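Long-range contacts in aminopeptidase N family protein (Idiomarina loihiensis L2TR, PDB 4FGM), which probably acts as a zinc-dependent aminopeptidase of the M61 family, removing residues from the N-terminus of peptide substrates: residues A[32-37]-A[292-297]; A[282-287]-A[417-422]; A[388-393]-A[434-439]. All coordinates share one frame; numbering follows the deposited sequence.

Contact 1 (A[32-37]-A[292-297])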
# COMPACT_ATOMS: atom_id res chain seq x y z
N TRP A 32 -27.13 -0.80 -4.22
CA TRP A 32 -25.95 -0.17 -4.81
C TRP A 32 -24.65 -0.85 -4.41
O TRP A 32 -24.57 -1.56 -3.40
CB TRP A 32 -25.88 1.32 -4.44
CG TRP A 32 -25.78 1.59 -2.97
CD1 TRP A 32 -26.82 1.73 -2.09
CD2 TRP A 32 -24.58 1.74 -2.20
NE1 TRP A 32 -26.34 1.97 -0.83
CE2 TRP A 32 -24.97 1.98 -0.86
CE3 TRP A 32 -23.21 1.70 -2.51
CZ2 TRP A 32 -24.05 2.17 0.17
CZ3 TRP A 32 -22.29 1.89 -1.48
CH2 TRP A 32 -22.71 2.12 -0.15
N LEU A 33 -23.62 -0.64 -5.23
CA LEU A 33 -22.31 -1.22 -4.96
C LEU A 33 -21.25 -0.13 -4.88
O LEU A 33 -21.24 0.81 -5.68
CB LEU A 33 -21.94 -2.21 -6.07
CG LEU A 33 -20.77 -3.13 -5.70
CD1 LEU A 33 -21.25 -4.10 -4.62
CD2 LEU A 33 -20.28 -3.90 -6.94
N PRO A 34 -20.36 -0.23 -3.89
CA PRO A 34 -19.31 0.78 -3.74
C PRO A 34 -18.55 0.98 -5.04
O PRO A 34 -18.33 0.02 -5.79
CB PRO A 34 -18.42 0.18 -2.65
CG PRO A 34 -19.38 -0.62 -1.82
CD PRO A 34 -20.24 -1.28 -2.88
N ASN A 35 -18.15 2.21 -5.33
CA ASN A 35 -17.39 2.48 -6.55
C ASN A 35 -15.89 2.48 -6.27
O ASN A 35 -15.09 2.60 -7.19
CB ASN A 35 -17.84 3.79 -7.18
CG ASN A 35 -19.17 3.67 -7.87
OD1 ASN A 35 -19.44 2.66 -8.52
ND2 ASN A 35 -20.01 4.69 -7.75
N TRP A 36 -15.53 2.33 -5.00
CA TRP A 36 -14.14 2.24 -4.58
C TRP A 36 -14.07 1.56 -3.22
O TRP A 36 -15.05 1.55 -2.49
CB TRP A 36 -13.47 3.62 -4.52
CG TRP A 36 -14.02 4.58 -3.51
CD1 TRP A 36 -15.15 5.34 -3.64
CD2 TRP A 36 -13.43 4.94 -2.26
NE1 TRP A 36 -15.30 6.16 -2.55
CE2 TRP A 36 -14.25 5.94 -1.68
CE3 TRP A 36 -12.28 4.54 -1.57
CZ2 TRP A 36 -13.97 6.53 -0.45
CZ3 TRP A 36 -12.00 5.13 -0.33
CH2 TRP A 36 -12.84 6.12 0.21
N ILE A 37 -12.92 0.98 -2.89
CA ILE A 37 -12.77 0.29 -1.62
C ILE A 37 -11.87 1.05 -0.66
O ILE A 37 -10.80 1.52 -1.04
CB ILE A 37 -12.20 -1.14 -1.81
CG1 ILE A 37 -12.00 -1.80 -0.45
CG2 ILE A 37 -10.89 -1.08 -2.59
CD1 ILE A 37 -11.57 -3.25 -0.50
N TYR A 292 -17.71 6.43 5.63
CA TYR A 292 -17.18 6.43 4.27
C TYR A 292 -18.31 6.68 3.27
O TYR A 292 -19.43 6.20 3.46
CB TYR A 292 -16.55 5.07 3.92
CG TYR A 292 -15.17 4.81 4.49
CD1 TYR A 292 -15.00 4.04 5.63
CD2 TYR A 292 -14.03 5.35 3.88
CE1 TYR A 292 -13.73 3.82 6.17
CE2 TYR A 292 -12.76 5.14 4.40
CZ TYR A 292 -12.61 4.37 5.55
OH TYR A 292 -11.35 4.16 6.08
N GLN A 293 -18.02 7.44 2.22
CA GLN A 293 -19.00 7.67 1.17
C GLN A 293 -18.32 6.97 -0.01
O GLN A 293 -17.29 7.43 -0.51
CB GLN A 293 -19.23 9.18 0.94
CG GLN A 293 -18.11 9.95 0.29
CD GLN A 293 -18.18 9.92 -1.23
OE1 GLN A 293 -19.07 9.29 -1.81
NE2 GLN A 293 -17.24 10.60 -1.88
N LEU A 294 -18.87 5.84 -0.41
CA LEU A 294 -18.27 5.02 -1.46
C LEU A 294 -18.84 5.09 -2.87
O LEU A 294 -18.66 4.16 -3.66
CB LEU A 294 -18.26 3.56 -0.98
CG LEU A 294 -17.66 3.39 0.42
CD1 LEU A 294 -17.80 1.96 0.89
CD2 LEU A 294 -16.21 3.81 0.38
N GLU A 295 -19.51 6.18 -3.19
CA GLU A 295 -20.09 6.33 -4.51
C GLU A 295 -19.20 7.24 -5.36
O GLU A 295 -19.22 7.17 -6.58
CB GLU A 295 -21.48 6.99 -4.38
CG GLU A 295 -22.40 6.83 -5.58
CD GLU A 295 -23.51 5.81 -5.32
OE1 GLU A 295 -23.68 5.40 -4.15
OE2 GLU A 295 -24.22 5.44 -6.27
N LYS A 296 -18.40 8.06 -4.69
CA LYS A 296 -17.59 9.06 -5.39
C LYS A 296 -16.27 9.33 -4.66
O LYS A 296 -16.03 8.80 -3.57
CB LYS A 296 -18.42 10.33 -5.43
CG LYS A 296 -18.07 11.37 -6.46
CD LYS A 296 -18.60 12.73 -5.99
CE LYS A 296 -20.05 12.67 -5.52
NZ LYS A 296 -20.40 13.86 -4.68
N GLU A 297 -15.43 10.18 -5.26
CA GLU A 297 -14.16 10.54 -4.63
C GLU A 297 -14.43 11.20 -3.27
O GLU A 297 -15.38 11.98 -3.13
CB GLU A 297 -13.37 11.52 -5.51
CG GLU A 297 -12.87 10.94 -6.84
CD GLU A 297 -13.90 11.01 -7.96
OE1 GLU A 297 -15.10 11.24 -7.67
OE2 GLU A 297 -13.52 10.82 -9.13
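L294 lies between P34 and W36 and joins the two loops. Its CB packs on P34 CB at 3.8 Å. At CG the chain forks. CD1 stays with the proline ring, 4.0 Å from P34 CB. CD2 turns the other way and sits over one face of the W36 indole, displaced toward the rim and 3.6 Å from W36 CE2. This is a CH-pi contact to the six-membered ring, 22° off the ring normal. Chi1 of L294 (-51°) sets CG opposite the carbonyl carbon, so that the fork spans both partners. The far end of the indole, W36 CH2, meets Y292 CD2 at 3.9 Å. At its edge W36 NE1 gives a weak hydrogen bond to Q293 O. Outside the two segments, the W36 and W359 rings meet edge-to-face.

N35 supplies the firm polar grip. N35 N donates to L294 O at 2.6 Å in an almost straight bond, and N35 ND2 donates to E295 O at 2.9 Å. E295 OE1 approaches W32 CE3 obliquely at 4.1 Å and is salt-bridged to R71. Both N35 bonds end on main-chain carbonyls. The chemistry implies that the 292-297 loop is fixed to the N-terminal domain by its backbone, with L294 packed between P34 and W36.

Contact 2 (A[282-287]-A[417-422]); sequences KTLKPK and IGTADD
The flat groups here are the peptide carbonyls of K285 and T419, since no aromatic ring joins the segments. T419 N approaches K285 O at 2.9 Å, tilted 28° from the carbonyl plane. K287 N reaches T419 O at 3.2 Å from above the carbonyl plane, 41° out of it. G418 CA also comes to K285 O, at 3.1 Å, and P286 CA to T419 O, both as CA-H...O contacts. Each carbonyl oxygen thus has one N-H and one CA-H neighbour.

G418 has no side chain, and K287 CG lies against its carbonyl carbon at 3.7 Å. The extended K287 chain then runs on along the backbone, with CE 3.4 Å from G418 O. On another side T419 CG2 meets the tip of L284, CD2, at 3.5 Å, crossing it at about a right angle. With chi1 at 59°, T419 OG1 sits between its own N and carbonyl carbon. It is held by Y306 OH and Q302 OE1. L284 also packs on helix 401-413.

The two backbone bonds flank P286 in the pattern of a single parallel beta bridge. It joins the loop after the HExxH helix 262-277 to the loop before helix 423-429. Y306 precedes the zinc ligand E307, so the bridge lies near, but not in, a gluzincin zinc site, the P286 side chain about 12 Å from the ion.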
# COMPACT_ATOMS: atom_id res chain seq x y z
N LYS A 282 -7.56 2.60 10.44
CA LYS A 282 -8.71 1.73 10.61
C LYS A 282 -9.54 2.22 11.79
O LYS A 282 -10.77 2.15 11.74
CB LYS A 282 -8.30 0.28 10.84
CG LYS A 282 -7.94 -0.46 9.55
CD LYS A 282 -8.62 0.18 8.33
CE LYS A 282 -9.96 -0.44 8.10
NZ LYS A 282 -10.80 0.52 7.35
N THR A 283 -8.88 2.69 12.86
CA THR A 283 -9.60 3.19 14.03
C THR A 283 -9.36 4.69 14.14
O THR A 283 -10.31 5.46 14.25
CB THR A 283 -9.18 2.46 15.31
OG1 THR A 283 -7.76 2.26 15.32
CG2 THR A 283 -9.89 1.11 15.40
N LEU A 284 -8.09 5.10 14.13
CA LEU A 284 -7.75 6.52 14.17
C LEU A 284 -7.84 6.86 12.68
O LEU A 284 -7.16 6.23 11.87
CB LEU A 284 -6.30 6.71 14.66
CG LEU A 284 -5.82 8.07 15.20
CD1 LEU A 284 -4.49 8.41 14.55
CD2 LEU A 284 -6.83 9.17 14.93
N LYS A 285 -8.68 7.81 12.31
CA LYS A 285 -8.83 8.17 10.90
C LYS A 285 -9.42 9.56 10.74
O LYS A 285 -9.91 10.14 11.71
CB LYS A 285 -9.74 7.14 10.21
CG LYS A 285 -11.22 7.30 10.52
CD LYS A 285 -12.06 6.17 9.93
CE LYS A 285 -11.89 4.88 10.73
NZ LYS A 285 -12.77 3.77 10.25
N PRO A 286 -9.36 10.13 9.52
CA PRO A 286 -9.92 11.47 9.33
C PRO A 286 -11.45 11.44 9.39
O PRO A 286 -12.07 10.43 9.06
CB PRO A 286 -9.39 11.89 7.96
CG PRO A 286 -9.26 10.59 7.24
CD PRO A 286 -8.70 9.65 8.29
N LYS A 287 -12.05 12.56 9.80
CA LYS A 287 -13.49 12.65 9.91
C LYS A 287 -14.19 12.44 8.58
O LYS A 287 -15.33 11.98 8.53
CB LYS A 287 -13.89 14.00 10.51
CG LYS A 287 -13.30 14.20 11.90
CD LYS A 287 -13.94 15.35 12.66
CE LYS A 287 -13.32 15.48 14.05
NZ LYS A 287 -14.00 16.49 14.90
N ILE A 417 -13.38 9.49 17.33
CA ILE A 417 -13.61 10.92 17.17
C ILE A 417 -13.22 11.41 15.78
O ILE A 417 -13.94 12.20 15.17
CB ILE A 417 -12.80 11.72 18.23
CG1 ILE A 417 -13.36 11.45 19.62
CG2 ILE A 417 -12.83 13.21 17.91
CD1 ILE A 417 -14.87 11.56 19.70
N GLY A 418 -12.08 10.94 15.29
CA GLY A 418 -11.61 11.35 13.98
C GLY A 418 -10.72 12.58 14.05
O GLY A 418 -10.81 13.38 14.98
N THR A 419 -9.86 12.73 13.05
CA THR A 419 -8.95 13.87 12.99
C THR A 419 -9.31 14.81 11.85
O THR A 419 -9.63 14.36 10.75
CB THR A 419 -7.49 13.41 12.78
OG1 THR A 419 -7.39 12.65 11.57
CG2 THR A 419 -7.02 12.57 13.95
N ALA A 420 -9.26 16.11 12.13
CA ALA A 420 -9.54 17.13 11.12
C ALA A 420 -8.18 17.45 10.51
O ALA A 420 -7.15 17.04 11.06
CB ALA A 420 -10.15 18.37 11.75
N ASP A 421 -8.16 18.17 9.40
CA ASP A 421 -6.90 18.49 8.73
C ASP A 421 -5.83 19.11 9.61
O ASP A 421 -4.65 18.82 9.45
CB ASP A 421 -7.13 19.38 7.52
CG ASP A 421 -8.01 18.73 6.47
OD1 ASP A 421 -8.21 17.50 6.55
OD2 ASP A 421 -8.48 19.45 5.57
N ASP A 422 -6.23 19.95 10.56
CA ASP A 422 -5.27 20.62 11.43
C ASP A 422 -5.12 20.04 12.84
O ASP A 422 -4.34 20.54 13.64
CB ASP A 422 -5.62 22.11 11.53
CG ASP A 422 -6.91 22.36 12.29
OD1 ASP A 422 -7.87 21.57 12.13
OD2 ASP A 422 -6.98 23.35 13.05

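Contact 3 (A[388-393]-A[434-439])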
# COMPACT_ATOMS: atom_id res chain seq x y z
N ASP A 388 10.04 12.89 14.85
CA ASP A 388 10.59 12.00 15.86
C ASP A 388 11.91 12.55 16.41
O ASP A 388 12.13 12.57 17.62
CB ASP A 388 10.82 10.60 15.26
CG ASP A 388 10.84 9.51 16.31
OD1 ASP A 388 10.60 9.81 17.50
OD2 ASP A 388 11.09 8.34 15.95
N LEU A 389 12.78 13.01 15.52
CA LEU A 389 14.06 13.56 15.92
C LEU A 389 13.91 14.90 16.64
O LEU A 389 14.56 15.14 17.66
CB LEU A 389 14.97 13.71 14.69
CG LEU A 389 15.95 12.56 14.41
CD1 LEU A 389 15.41 11.23 14.91
CD2 LEU A 389 16.23 12.51 12.92
N MSE A 390 13.04 15.76 16.12
CA MSE A 390 12.81 17.06 16.73
C MSE A 390 12.21 16.95 18.12
O MSE A 390 12.67 17.61 19.06
CB MSE A 390 11.90 17.89 15.83
CG MSE A 390 12.60 18.41 14.59
SE MSE A 390 11.40 19.34 13.41
CE MSE A 390 11.32 21.06 14.32
N LEU A 391 11.18 16.11 18.27
CA LEU A 391 10.53 15.91 19.55
C LEU A 391 11.51 15.35 20.58
O LEU A 391 11.43 15.67 21.76
CB LEU A 391 9.34 14.96 19.39
CG LEU A 391 7.93 15.54 19.19
CD1 LEU A 391 7.98 16.86 18.46
CD2 LEU A 391 7.10 14.53 18.42
N ARG A 392 12.43 14.52 20.13
CA ARG A 392 13.40 13.93 21.04
C ARG A 392 14.36 14.98 21.58
O ARG A 392 14.61 15.03 22.78
CB ARG A 392 14.17 12.80 20.34
CG ARG A 392 13.30 11.60 20.00
CD ARG A 392 14.05 10.53 19.24
NE ARG A 392 13.16 9.48 18.76
CZ ARG A 392 13.30 8.18 19.06
NH1 ARG A 392 14.30 7.78 19.85
NH2 ARG A 392 12.45 7.30 18.57
N LEU A 393 14.88 15.83 20.70
CA LEU A 393 15.82 16.87 21.13
C LEU A 393 15.14 17.92 22.00
O LEU A 393 15.72 18.41 22.97
CB LEU A 393 16.44 17.54 19.90
CG LEU A 393 17.20 16.62 18.94
CD1 LEU A 393 17.62 17.40 17.71
CD2 LEU A 393 18.42 16.04 19.65
N ILE A 434 7.32 21.87 23.51
CA ILE A 434 7.73 21.61 22.14
C ILE A 434 7.07 22.53 21.13
O ILE A 434 5.89 22.86 21.26
CB ILE A 434 7.43 20.15 21.72
CG1 ILE A 434 5.94 19.87 21.86
CG2 ILE A 434 8.23 19.18 22.58
CD1 ILE A 434 5.36 19.11 20.70
N ASP A 435 7.84 22.95 20.14
CA ASP A 435 7.36 23.82 19.08
C ASP A 435 7.89 23.31 17.74
O ASP A 435 9.09 23.36 17.48
CB ASP A 435 7.85 25.26 19.30
CG ASP A 435 7.30 26.23 18.27
OD1 ASP A 435 8.00 27.20 17.93
OD2 ASP A 435 6.15 26.03 17.81
N ILE A 436 6.99 22.81 16.91
CA ILE A 436 7.35 22.29 15.59
C ILE A 436 6.45 22.92 14.53
O ILE A 436 6.48 22.52 13.37
CB ILE A 436 7.22 20.74 15.53
CG1 ILE A 436 5.89 20.28 16.12
CG2 ILE A 436 8.37 20.08 16.28
CD1 ILE A 436 4.69 20.59 15.26
N SER A 437 5.67 23.91 14.95
CA SER A 437 4.73 24.60 14.08
C SER A 437 5.26 25.10 12.74
O SER A 437 4.75 24.71 11.68
CB SER A 437 4.09 25.78 14.82
OG SER A 437 3.08 26.39 14.03
N ASP A 438 6.27 25.97 12.76
CA ASP A 438 6.81 26.49 11.51
C ASP A 438 7.30 25.38 10.60
O ASP A 438 7.05 25.39 9.39
CB ASP A 438 7.93 27.49 11.76
CG ASP A 438 7.43 28.79 12.36
OD1 ASP A 438 6.26 29.14 12.11
OD2 ASP A 438 8.21 29.46 13.07
N PHE A 439 8.00 24.41 11.17
CA PHE A 439 8.51 23.31 10.37
C PHE A 439 7.40 22.51 9.69
O PHE A 439 7.43 22.31 8.48
CB PHE A 439 9.32 22.35 11.24
CG PHE A 439 9.39 20.97 10.68
CD1 PHE A 439 10.19 20.68 9.58
CD2 PHE A 439 8.58 19.97 11.20
CE1 PHE A 439 10.19 19.41 9.00
CE2 PHE A 439 8.57 18.69 10.63
CZ PHE A 439 9.38 18.41 9.53
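A Met-aromatic contact between M390 and F439 marks this apolar junction, where helix 378-394 meets the loop leading into helix 437-445 and its first turn. M390 is modelled as selenomethionine. Its SE sits over one face of the F439 ring, 3.9 Å from the centroid and displaced toward the rim, with F439 CD2 nearest at 3.6 Å. The F439 ring is sent toward M390 by chi1 of 156°, which sets CG nearly opposite the backbone N. The M390 chain turns at the CG-SE bond, chi3 80°, which brings CE beside I436 CG2 at 3.7 Å and F439 CB at 3.9 Å.

L391, next along the helix, adds to the patch. Its CD1 branch touches I436 CG2 at 3.9 Å and I434 CD1 at 4.1 Å. I436 CG2 is thus shared by M390 and L391, wedged between their tips. No hydrogen bond links the two segments, so the junction rests on shape and dispersion. Just past the first segment, Q394 OE1 takes a hydrogen bond from D435 N, a polar tie between 434-439 and helix 378-394.

I436 is at the N-cap position of helix 437-445. The start of that helix packs on helix 378-394, and F439 also touches S386 and L387 there. I434 and I436 lean on L428 of helix 423-429, while L455 of helix 453-457 packs on M390.

Contacts 1 and 2 share the long loop between helix 262-277 and helix 303-306. Its 292-297 part is tied to the N-terminal domain, and its 282-287 part to the helical region. They also touch, Y292 OH lying 3.9 Å from K282 NZ. Both are partly buried and rely on backbone hydrogen bonds, but contact 1 adds tryptophan packing and an asparagine side chain. Contact 3 is buried and apolar, without a bond across it, and lies away from the zinc. Contacts 2 and 3 do not touch, their centres about 22 Å apart. Helix 423-429 runs between them: it follows segment 417-422 and packs on I434 and I436.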